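Local coordinates for putative LacI-family transcriptional regulator (Bacteroides fragilis, PDB 3GBV), which probably regulates transcription as a LacI-family protein, with a periplasmic-binding-protein-like domain of the kind that binds small effector molecules, at residues Pro109-Ser120 and Val275-Ile283; Asp187-Phe195 and Tyr217-Phe226. One frame throughout, in Å; residues are numbered along the deposited sequence.

Contact 1 of 2, residues Pro109-Ser120 and Val275-Ile283; sequences PLAFFGQNSHQS and VACTNYMPI
Phe-112 to Gly-114 and Thr-278 to Tyr-280 pair as the last two parallel strands of the N-terminal sheet in a periplasmic-binding-protein fold, 278-280 lying at its edge. Backbone bonds form the ladder: Phe-112 N to Cys-277 O, Asn-279 N to Phe-112 O, Gly-114 N to Asn-279 O and Met-281 N to Gly-114 O. Gly-114, lacking a side chain, leaves room for the Phe-112 ring over its N.

Amide side chains extend it. Asn-279 ND2 also donates to Phe-112 O at 3.1 Å, 40° out of the carbonyl plane and from the face opposite to Asn-279 N, so one residue grips this oxygen twice. A second bond from ND2, to Ala-276 O, fixes the amide's rotation. Where both chains leave the sheet for the second lobe, as in the hinge of this fold, extended Gln-115 brings NE2 to Pro-282 O at 3.0 Å, while its OE1 accepts from Ser-120 OG. A water bridges Asn-116 N and Met-281 O.

Flat groups pack on both faces. The Asn-279 amide stacks on the Phe-113 ring, planes 12° apart. Opposite, beside Phe-112, Tyr-280 takes Asn-116 CB over its ring, a CH-pi contact 3.9 Å from the centroid. The short Asn-116 amide lets OD1 cap helix 117-131 at Gln-119 N.

Branched Ile-283 supplies the apolar contact with that helix: its CD1 lies 3.8 Å from Ser-120 CA.

Contact 2 of 2, residues Asp187-Phe195 and Tyr217-Phe226; sequences DSRMLDDFF and YLQQRRKSDF
Tyr-217 fits as a knob into a hole formed by Ser-188, Leu-191, Asp-192 and Phe-195, joining helix 187-197 to the end of helix 212-220 and the loop that follows, on one side of the C-terminal sheet of the periplasmic-binding-protein fold. The tight part is apolar. With CG anti to the backbone N (chi1 166°), the tyrosine ring lies beside helix 187-197, and Leu-191 CB sits over its centre, 3.5 Å from the centroid. Phe-195 meets the ring rim to rim, CD1 to Tyr-217 CE2 3.6 Å. On the inner side Phe-195 turns its edge to the face of Phe-226, a T-shaped pair with planes at 79°; flat, apolar rings suit this buried cluster.

Toward solvent the contact becomes more open and polar. A Schellman motif with Arg-222 as its C-prime residue ends helix 212-220. In the same turn, Lys-223 bends back to place NZ over the Phe-195 ring in a looser cation-pi contact, 4.5 Å from the centroid. Tyrosine suits the boundary, because its hydroxyl donates to Asp-192 OD1 at 2.6 Å from above the carboxylate plane. The same carboxylate serves exposed Arg-221, whose guanidinium probably stabilises its charge: the planes stand 75° apart, OD1 lies over the guanidinium face, and NH2 is 2.9 Å from Asp-192 OD2.

In the fold
Contact 1 starts in the N-terminal sheet and runs into the crossover between lobes, where Ser-120 bonds Tyr-231 of the second lobe; contact 2 lies on the C-terminal lobe, nested inside the chain loop that contact 1 closes. Their centres are 35 Å apart, and they share no helix or strand. Contact 1 is the more central, about 12 Å from the chain's centre against about 24 Å for peripheral contact 2. Main-chain bonds and amides dominate contact 1, which also reaches the second subunit, whose Tyr-293 packs on Ile-283 and whose Glu-289 backbone O accepts from Gln-119 NE2. Contact 2, away from that subunit, relies on side chains: aromatic packing inside, charged groups outside.

Contact 1 of 2, residues Pro109-Ser120 and Val275-Ile283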
loop_
_atom_site.group_PDB
_atom_site.type_symbol
_atom_site.label_atom_id
_atom_site.label_comp_id
_atom_site.label_asym_id
_atom_site.label_seq_id
_atom_site.Cartn_x
_atom_site.Cartn_y
_atom_site.Cartn_z
ATOM N N PRO A 109 16.097 21.906 1.483
ATOM C CA PRO A 109 15.391 22.185 2.734
ATOM C C PRO A 109 16.026 21.407 3.875
ATOM O O PRO A 109 17.069 20.772 3.703
ATOM C CB PRO A 109 14.003 21.662 2.441
ATOM C CG PRO A 109 14.343 20.371 1.725
ATOM C CD PRO A 109 15.430 20.810 0.752
ATOM N N LEU A 110 15.378 21.453 5.034
ATOM C CA LEU A 110 15.845 20.723 6.197
ATOM C C LEU A 110 15.453 19.275 5.964
ATOM O O LEU A 110 16.212 18.360 6.285
ATOM C CB LEU A 110 15.157 21.228 7.465
ATOM C CG LEU A 110 15.226 20.292 8.680
ATOM C CD1 LEU A 110 16.653 20.216 9.220
ATOM C CD2 LEU A 110 14.283 20.805 9.751
ATOM N N ALA A 111 14.263 19.089 5.389
ATOM C CA ALA A 111 13.726 17.761 5.104
ATOM C C ALA A 111 12.660 17.789 4.002
ATOM O O ALA A 111 12.009 18.815 3.770
ATOM C CB ALA A 111 13.146 17.159 6.371
ATOM N N PHE A 112 12.488 16.650 3.335
ATOM C CA PHE A 112 11.525 16.505 2.249
ATOM C C PHE A 112 10.690 15.257 2.447
ATOM O O PHE A 112 11.204 14.207 2.831
ATOM C CB PHE A 112 12.239 16.402 0.896
ATOM C CG PHE A 112 11.344 15.949 -0.240
ATOM C CD1 PHE A 112 10.396 16.807 -0.786
ATOM C CD2 PHE A 112 11.449 14.658 -0.753
ATOM C CE1 PHE A 112 9.564 16.385 -1.829
ATOM C CE2 PHE A 112 10.625 14.226 -1.796
ATOM C CZ PHE A 112 9.681 15.090 -2.333
ATOM N N PHE A 113 9.397 15.392 2.175
ATOM C CA PHE A 113 8.448 14.296 2.292
ATOM C C PHE A 113 7.648 14.289 1.007
ATOM O O PHE A 113 6.959 15.268 0.680
ATOM C CB PHE A 113 7.507 14.502 3.484
ATOM C CG PHE A 113 8.176 14.349 4.817
ATOM C CD1 PHE A 113 8.342 13.094 5.383
ATOM C CD2 PHE A 113 8.672 15.460 5.495
ATOM C CE1 PHE A 113 8.998 12.943 6.598
ATOM C CE2 PHE A 113 9.329 15.319 6.711
ATOM C CZ PHE A 113 9.492 14.058 7.262
ATOM N N GLY A 114 7.757 13.183 0.281
ATOM C CA GLY A 114 7.056 13.033 -0.976
ATOM C C GLY A 114 7.573 11.800 -1.691
ATOM O O GLY A 114 8.475 11.112 -1.201
ATOM N N GLN A 115 7.011 11.504 -2.853
ATOM C CA GLN A 115 7.460 10.343 -3.589
ATOM C C GLN A 115 8.717 10.638 -4.370
ATOM O O GLN A 115 9.070 11.794 -4.616
ATOM C CB GLN A 115 6.405 9.869 -4.591
ATOM C CG GLN A 115 5.103 9.379 -4.008
ATOM C CD GLN A 115 4.239 8.706 -5.052
ATOM O OE1 GLN A 115 4.161 9.154 -6.198
ATOM N NE2 GLN A 115 3.575 7.630 -4.660
ATOM N N ASN A 116 9.409 9.569 -4.725
ATOM C CA ASN A 116 10.570 9.679 -5.566
ATOM C C ASN A 116 9.836 9.754 -6.920
ATOM O O ASN A 116 9.433 8.726 -7.488
ATOM C CB ASN A 116 11.407 8.408 -5.482
ATOM C CG ASN A 116 12.509 8.387 -6.513
ATOM O OD1 ASN A 116 12.262 8.587 -7.703
ATOM N ND2 ASN A 116 13.734 8.145 -6.063
ATOM N N SER A 117 9.630 10.982 -7.392
ATOM C CA SER A 117 8.902 11.244 -8.624
ATOM C C SER A 117 9.351 10.417 -9.826
ATOM O O SER A 117 8.519 9.912 -10.586
ATOM C CB SER A 117 8.979 12.732 -8.957
ATOM O OG SER A 117 10.330 13.157 -9.049
ATOM N N HIS A 118 10.661 10.271 -9.990
ATOM C CA HIS A 118 11.195 9.506 -11.103
ATOM C C HIS A 118 10.724 8.055 -11.045
ATOM O O HIS A 118 10.208 7.526 -12.027
ATOM C CB HIS A 118 12.728 9.566 -11.103
ATOM C CG HIS A 118 13.352 9.013 -12.348
ATOM N ND1 HIS A 118 14.110 7.860 -12.355
ATOM C CD2 HIS A 118 13.312 9.442 -13.633
ATOM C CE1 HIS A 118 14.508 7.603 -13.588
ATOM N NE2 HIS A 118 14.037 8.548 -14.384
ATOM N N GLN A 119 10.896 7.427 -9.884
ATOM C CA GLN A 119 10.499 6.034 -9.678
ATOM C C GLN A 119 8.986 5.859 -9.725
ATOM O O GLN A 119 8.496 4.828 -10.175
ATOM C CB GLN A 119 11.017 5.530 -8.331
ATOM C CG GLN A 119 10.822 4.044 -8.092
ATOM C CD GLN A 119 11.622 3.197 -9.063
ATOM O OE1 GLN A 119 12.742 3.559 -9.435
ATOM N NE2 GLN A 119 11.061 2.055 -9.466
ATOM N N SER A 120 8.254 6.863 -9.252
ATOM C CA SER A 120 6.801 6.802 -9.240
ATOM C C SER A 120 6.268 6.738 -10.666
ATOM O O SER A 120 5.310 6.019 -10.950
ATOM C CB SER A 120 6.220 8.018 -8.519
ATOM O OG SER A 120 4.802 8.001 -8.545
ATOM N N VAL A 275 17.583 14.755 12.010
ATOM C CA VAL A 275 16.507 14.347 11.102
ATOM C C VAL A 275 16.998 14.133 9.666
ATOM O O VAL A 275 17.839 14.882 9.166
ATOM C CB VAL A 275 15.351 15.387 11.086
ATOM C CG1 VAL A 275 14.739 15.509 12.470
ATOM C CG2 VAL A 275 15.860 16.733 10.608
ATOM N N ALA A 276 16.468 13.105 9.006
ATOM C CA ALA A 276 16.852 12.792 7.629
ATOM C C ALA A 276 16.272 13.828 6.675
ATOM O O ALA A 276 15.141 14.273 6.847
ATOM C CB ALA A 276 16.356 11.404 7.251
ATOM N N CYS A 277 17.046 14.214 5.670
ATOM C CA CYS A 277 16.572 15.201 4.718
ATOM C C CYS A 277 15.567 14.609 3.730
ATOM O O CYS A 277 14.510 15.187 3.508
ATOM C CB CYS A 277 17.741 15.815 3.948
ATOM S SG CYS A 277 17.230 17.203 2.903
ATOM N N THR A 278 15.892 13.461 3.144
ATOM C CA THR A 278 14.990 12.843 2.180
ATOM C C THR A 278 14.143 11.724 2.772
ATOM O O THR A 278 14.660 10.745 3.311
ATOM C CB THR A 278 15.760 12.279 0.973
ATOM O OG1 THR A 278 16.639 11.235 1.414
ATOM C CG2 THR A 278 16.569 13.380 0.302
ATOM N N ASN A 279 12.830 11.894 2.661
ATOM C CA ASN A 279 11.866 10.923 3.151
ATOM C C ASN A 279 10.929 10.586 1.996
ATOM O O ASN A 279 9.895 11.233 1.797
ATOM C CB ASN A 279 11.096 11.520 4.321
ATOM C CG ASN A 279 12.006 11.886 5.465
ATOM O OD1 ASN A 279 12.315 11.051 6.315
ATOM N ND2 ASN A 279 12.475 13.131 5.477
ATOM N N TYR A 280 11.331 9.592 1.213
ATOM C CA TYR A 280 10.549 9.163 0.075
ATOM C C TYR A 280 9.359 8.350 0.552
ATOM O O TYR A 280 9.512 7.347 1.239
ATOM C CB TYR A 280 11.422 8.351 -0.893
ATOM C CG TYR A 280 12.388 9.203 -1.701
ATOM C CD1 TYR A 280 11.942 10.336 -2.386
ATOM C CD2 TYR A 280 13.737 8.857 -1.806
ATOM C CE1 TYR A 280 12.807 11.101 -3.158
ATOM C CE2 TYR A 280 14.619 9.615 -2.579
ATOM C CZ TYR A 280 14.148 10.733 -3.253
ATOM O OH TYR A 280 15.007 11.472 -4.035
HETATM N N MSE A 281 8.167 8.811 0.203
HETATM C CA MSE A 281 6.930 8.139 0.592
HETATM C C MSE A 281 6.683 6.933 -0.315
HETATM O O MSE A 281 7.250 6.843 -1.399
HETATM C CB MSE A 281 5.760 9.120 0.495
HETATM C CG MSE A 281 5.968 10.377 1.341
HETATM SE SE MSE A 281 6.171 9.805 3.226
HETATM C CE MSE A 281 4.370 9.219 3.731
ATOM N N PRO A 282 5.832 5.995 0.116
ATOM C CA PRO A 282 5.559 4.815 -0.712
ATOM C C PRO A 282 4.765 5.096 -1.983
ATOM O O PRO A 282 4.085 6.119 -2.097
ATOM C CB PRO A 282 4.806 3.891 0.245
ATOM C CG PRO A 282 4.071 4.847 1.114
ATOM C CD PRO A 282 5.096 5.926 1.390
ATOM N N ILE A 283 4.883 4.177 -2.940
ATOM C CA ILE A 283 4.181 4.253 -4.220
ATOM C C ILE A 283 3.124 3.139 -4.158
ATOM O O ILE A 283 3.315 2.043 -4.690
ATOM C CB ILE A 283 5.198 4.026 -5.373
ATOM C CG1 ILE A 283 6.247 5.152 -5.343
ATOM C CG2 ILE A 283 4.496 3.961 -6.719
ATOM C CD1 ILE A 283 7.504 4.834 -6.118
HETATM O O HOH W 1 8.662 7.200 -3.485
#

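Contact 2 of 2, residues Asp187-Phe195 and Tyr217-Phe226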
loop_
_atom_site.group_PDB
_atom_site.type_symbol
_atom_site.label_atom_id
_atom_site.label_comp_id
_atom_site.label_asym_id
_atom_site.label_seq_id
_atom_site.Cartn_x
_atom_site.Cartn_y
_atom_site.Cartn_z
ATOM N N ASP A 187 -12.821 21.884 -20.462
ATOM C CA ASP A 187 -12.235 20.561 -20.376
ATOM C C ASP A 187 -12.925 19.529 -21.245
ATOM O O ASP A 187 -12.270 18.815 -22.001
ATOM C CB ASP A 187 -12.210 20.092 -18.919
ATOM C CG ASP A 187 -11.156 20.809 -18.103
ATOM O OD1 ASP A 187 -11.057 20.551 -16.887
ATOM O OD2 ASP A 187 -10.425 21.635 -18.685
ATOM N N SER A 188 -14.247 19.453 -21.155
ATOM C CA SER A 188 -14.979 18.477 -21.948
ATOM C C SER A 188 -14.833 18.702 -23.454
ATOM O O SER A 188 -14.843 17.744 -24.234
ATOM C CB SER A 188 -16.459 18.471 -21.553
ATOM O OG SER A 188 -17.070 19.719 -21.814
ATOM N N ARG A 189 -14.692 19.956 -23.875
ATOM C CA ARG A 189 -14.542 20.228 -25.304
ATOM C C ARG A 189 -13.162 19.756 -25.778
ATOM O O ARG A 189 -13.020 19.252 -26.893
ATOM C CB ARG A 189 -14.745 21.718 -25.601
ATOM C CG ARG A 189 -15.176 21.989 -27.044
ATOM C CD ARG A 189 -15.655 23.426 -27.242
ATOM N NE ARG A 189 -14.554 24.386 -27.221
ATOM C CZ ARG A 189 -14.710 25.708 -27.180
ATOM N NH1 ARG A 189 -15.929 26.235 -27.150
ATOM N NH2 ARG A 189 -13.645 26.502 -27.172
HETATM N N MSE A 190 -12.145 19.910 -24.934
HETATM C CA MSE A 190 -10.803 19.438 -25.288
HETATM C C MSE A 190 -10.875 17.922 -25.500
HETATM O O MSE A 190 -10.325 17.393 -26.464
HETATM C CB MSE A 190 -9.804 19.711 -24.156
HETATM C CG MSE A 190 -9.532 21.190 -23.841
HETATM SE SE MSE A 190 -8.315 22.039 -25.168
HETATM C CE MSE A 190 -6.954 20.630 -25.434
ATOM N N LEU A 191 -11.551 17.232 -24.583
ATOM C CA LEU A 191 -11.682 15.782 -24.669
ATOM C C LEU A 191 -12.423 15.335 -25.930
ATOM O O LEU A 191 -11.990 14.401 -26.602
ATOM C CB LEU A 191 -12.384 15.217 -23.426
ATOM C CG LEU A 191 -11.622 14.962 -22.111
ATOM C CD1 LEU A 191 -10.327 14.218 -22.400
ATOM C CD2 LEU A 191 -11.329 16.252 -21.403
ATOM N N ASP A 192 -13.532 15.997 -26.257
ATOM C CA ASP A 192 -14.289 15.631 -27.457
ATOM C C ASP A 192 -13.402 15.661 -28.695
ATOM O O ASP A 192 -13.386 14.713 -29.477
ATOM C CB ASP A 192 -15.485 16.564 -27.682
ATOM C CG ASP A 192 -16.572 16.387 -26.639
ATOM O OD1 ASP A 192 -16.817 15.237 -26.221
ATOM O OD2 ASP A 192 -17.195 17.399 -26.248
ATOM N N ASP A 193 -12.662 16.751 -28.875
ATOM C CA ASP A 193 -11.787 16.858 -30.032
ATOM C C ASP A 193 -10.732 15.759 -30.020
ATOM O O ASP A 193 -10.502 15.110 -31.035
ATOM C CB ASP A 193 -11.114 18.240 -30.083
ATOM C CG ASP A 193 -12.104 19.367 -30.391
ATOM O OD1 ASP A 193 -12.947 19.188 -31.297
ATOM O OD2 ASP A 193 -12.040 20.434 -29.740
ATOM N N PHE A 194 -10.108 15.533 -28.865
ATOM C CA PHE A 194 -9.077 14.505 -28.754
ATOM C C PHE A 194 -9.586 13.116 -29.116
ATOM O O PHE A 194 -9.000 12.434 -29.953
ATOM C CB PHE A 194 -8.496 14.463 -27.331
ATOM C CG PHE A 194 -7.537 13.321 -27.107
ATOM C CD1 PHE A 194 -6.230 13.395 -27.573
ATOM C CD2 PHE A 194 -7.964 12.144 -26.493
ATOM C CE1 PHE A 194 -5.361 12.311 -27.437
ATOM C CE2 PHE A 194 -7.104 11.054 -26.352
ATOM C CZ PHE A 194 -5.800 11.137 -26.826
ATOM N N PHE A 195 -10.671 12.693 -28.482
ATOM C CA PHE A 195 -11.211 11.369 -28.751
ATOM C C PHE A 195 -11.773 11.262 -30.158
ATOM O O PHE A 195 -11.905 10.164 -30.702
ATOM C CB PHE A 195 -12.272 11.017 -27.713
ATOM C CG PHE A 195 -11.696 10.581 -26.398
ATOM C CD1 PHE A 195 -12.060 11.215 -25.216
ATOM C CD2 PHE A 195 -10.781 9.533 -26.343
ATOM C CE1 PHE A 195 -11.518 10.813 -23.994
ATOM C CE2 PHE A 195 -10.232 9.122 -25.126
ATOM C CZ PHE A 195 -10.604 9.764 -23.951
ATOM N N TYR A 217 -15.689 12.456 -17.160
ATOM C CA TYR A 217 -16.007 12.776 -18.547
ATOM C C TYR A 217 -16.465 11.493 -19.237
ATOM O O TYR A 217 -17.479 11.479 -19.935
ATOM C CB TYR A 217 -14.786 13.327 -19.282
ATOM C CG TYR A 217 -14.966 13.362 -20.783
ATOM C CD1 TYR A 217 -15.711 14.376 -21.398
ATOM C CD2 TYR A 217 -14.416 12.368 -21.590
ATOM C CE1 TYR A 217 -15.903 14.393 -22.784
ATOM C CE2 TYR A 217 -14.603 12.375 -22.969
ATOM C CZ TYR A 217 -15.347 13.390 -23.558
ATOM O OH TYR A 217 -15.540 13.394 -24.918
ATOM N N LEU A 218 -15.702 10.419 -19.029
ATOM C CA LEU A 218 -16.000 9.116 -19.615
ATOM C C LEU A 218 -17.311 8.541 -19.080
ATOM O O LEU A 218 -18.022 7.830 -19.790
ATOM C CB LEU A 218 -14.861 8.126 -19.325
ATOM C CG LEU A 218 -13.486 8.372 -19.959
ATOM C CD1 LEU A 218 -12.481 7.364 -19.405
ATOM C CD2 LEU A 218 -13.579 8.258 -21.471
ATOM N N GLN A 219 -17.622 8.859 -17.828
ATOM C CA GLN A 219 -18.831 8.373 -17.184
ATOM C C GLN A 219 -20.053 9.044 -17.782
ATOM O O GLN A 219 -21.033 8.381 -18.117
ATOM C CB GLN A 219 -18.778 8.668 -15.685
ATOM C CG GLN A 219 -19.887 8.024 -14.867
ATOM C CD GLN A 219 -19.699 6.523 -14.691
ATOM O OE1 GLN A 219 -20.506 5.862 -14.035
ATOM N NE2 GLN A 219 -18.633 5.980 -15.273
ATOM N N GLN A 220 -19.983 10.363 -17.922
ATOM C CA GLN A 220 -21.094 11.135 -18.463
ATOM C C GLN A 220 -21.290 10.874 -19.956
ATOM O O GLN A 220 -22.335 11.185 -20.517
ATOM C CB GLN A 220 -20.864 12.629 -18.224
ATOM C CG GLN A 220 -22.154 13.411 -18.010
ATOM C CD GLN A 220 -22.127 14.797 -18.636
ATOM O OE1 GLN A 220 -21.340 15.664 -18.239
ATOM N NE2 GLN A 220 -22.992 15.010 -19.625
ATOM N N ARG A 221 -20.279 10.315 -20.603
ATOM C CA ARG A 221 -20.377 10.012 -22.023
ATOM C C ARG A 221 -20.519 8.508 -22.178
ATOM O O ARG A 221 -20.435 7.975 -23.280
ATOM C CB ARG A 221 -19.126 10.488 -22.766
ATOM C CG ARG A 221 -18.949 11.996 -22.818
ATOM C CD ARG A 221 -19.629 12.614 -24.027
ATOM N NE ARG A 221 -19.391 14.057 -24.101
ATOM C CZ ARG A 221 -19.750 14.824 -25.129
ATOM N NH1 ARG A 221 -20.366 14.289 -26.179
ATOM N NH2 ARG A 221 -19.504 16.129 -25.108
ATOM N N ARG A 222 -20.740 7.830 -21.058
ATOM C CA ARG A 222 -20.884 6.379 -21.037
ATOM C C ARG A 222 -19.906 5.687 -21.972
ATOM O O ARG A 222 -20.238 4.696 -22.621
ATOM C CB ARG A 222 -22.326 5.978 -21.365
ATOM C CG ARG A 222 -23.328 6.475 -20.319
ATOM C CD ARG A 222 -24.760 6.146 -20.685
ATOM N NE ARG A 222 -25.674 7.185 -20.218
ATOM C CZ ARG A 222 -26.264 7.199 -19.029
ATOM N NH1 ARG A 222 -26.055 6.221 -18.158
ATOM N NH2 ARG A 222 -27.059 8.208 -18.709
ATOM N N LYS A 223 -18.696 6.230 -22.042
ATOM C CA LYS A 223 -17.636 5.658 -22.854
ATOM C C LYS A 223 -16.964 4.646 -21.925
ATOM O O LYS A 223 -16.494 5.007 -20.851
ATOM C CB LYS A 223 -16.645 6.750 -23.263
ATOM C CG LYS A 223 -15.411 6.261 -24.011
ATOM C CD LYS A 223 -15.773 5.609 -25.341
ATOM C CE LYS A 223 -14.554 5.518 -26.250
ATOM N NZ LYS A 223 -13.975 6.875 -26.493
ATOM N N SER A 224 -16.937 3.382 -22.331
ATOM C CA SER A 224 -16.343 2.335 -21.508
ATOM C C SER A 224 -15.185 1.631 -22.204
ATOM O O SER A 224 -14.689 0.609 -21.720
ATOM C CB SER A 224 -17.404 1.301 -21.135
ATOM O OG SER A 224 -17.799 0.560 -22.273
ATOM N N ASP A 225 -14.754 2.178 -23.336
ATOM C CA ASP A 225 -13.659 1.589 -24.091
ATOM C C ASP A 225 -12.359 2.366 -23.869
ATOM O O ASP A 225 -11.545 2.527 -24.783
ATOM C CB ASP A 225 -14.012 1.560 -25.578
ATOM C CG ASP A 225 -13.081 0.677 -26.371
ATOM O OD1 ASP A 225 -13.047 -0.544 -26.100
ATOM O OD2 ASP A 225 -12.376 1.202 -27.260
ATOM N N PHE A 226 -12.171 2.838 -22.640
ATOM C CA PHE A 226 -10.986 3.603 -22.274
ATOM C C PHE A 226 -10.813 3.539 -20.756
ATOM O O PHE A 226 -11.783 3.708 -20.011
ATOM C CB PHE A 226 -11.156 5.063 -22.696
ATOM C CG PHE A 226 -9.874 5.850 -22.710
ATOM C CD1 PHE A 226 -9.106 5.924 -23.863
ATOM C CD2 PHE A 226 -9.436 6.521 -21.569
ATOM C CE1 PHE A 226 -7.913 6.657 -23.885
ATOM C CE2 PHE A 226 -8.238 7.259 -21.581
ATOM C CZ PHE A 226 -7.483 7.324 -22.740
#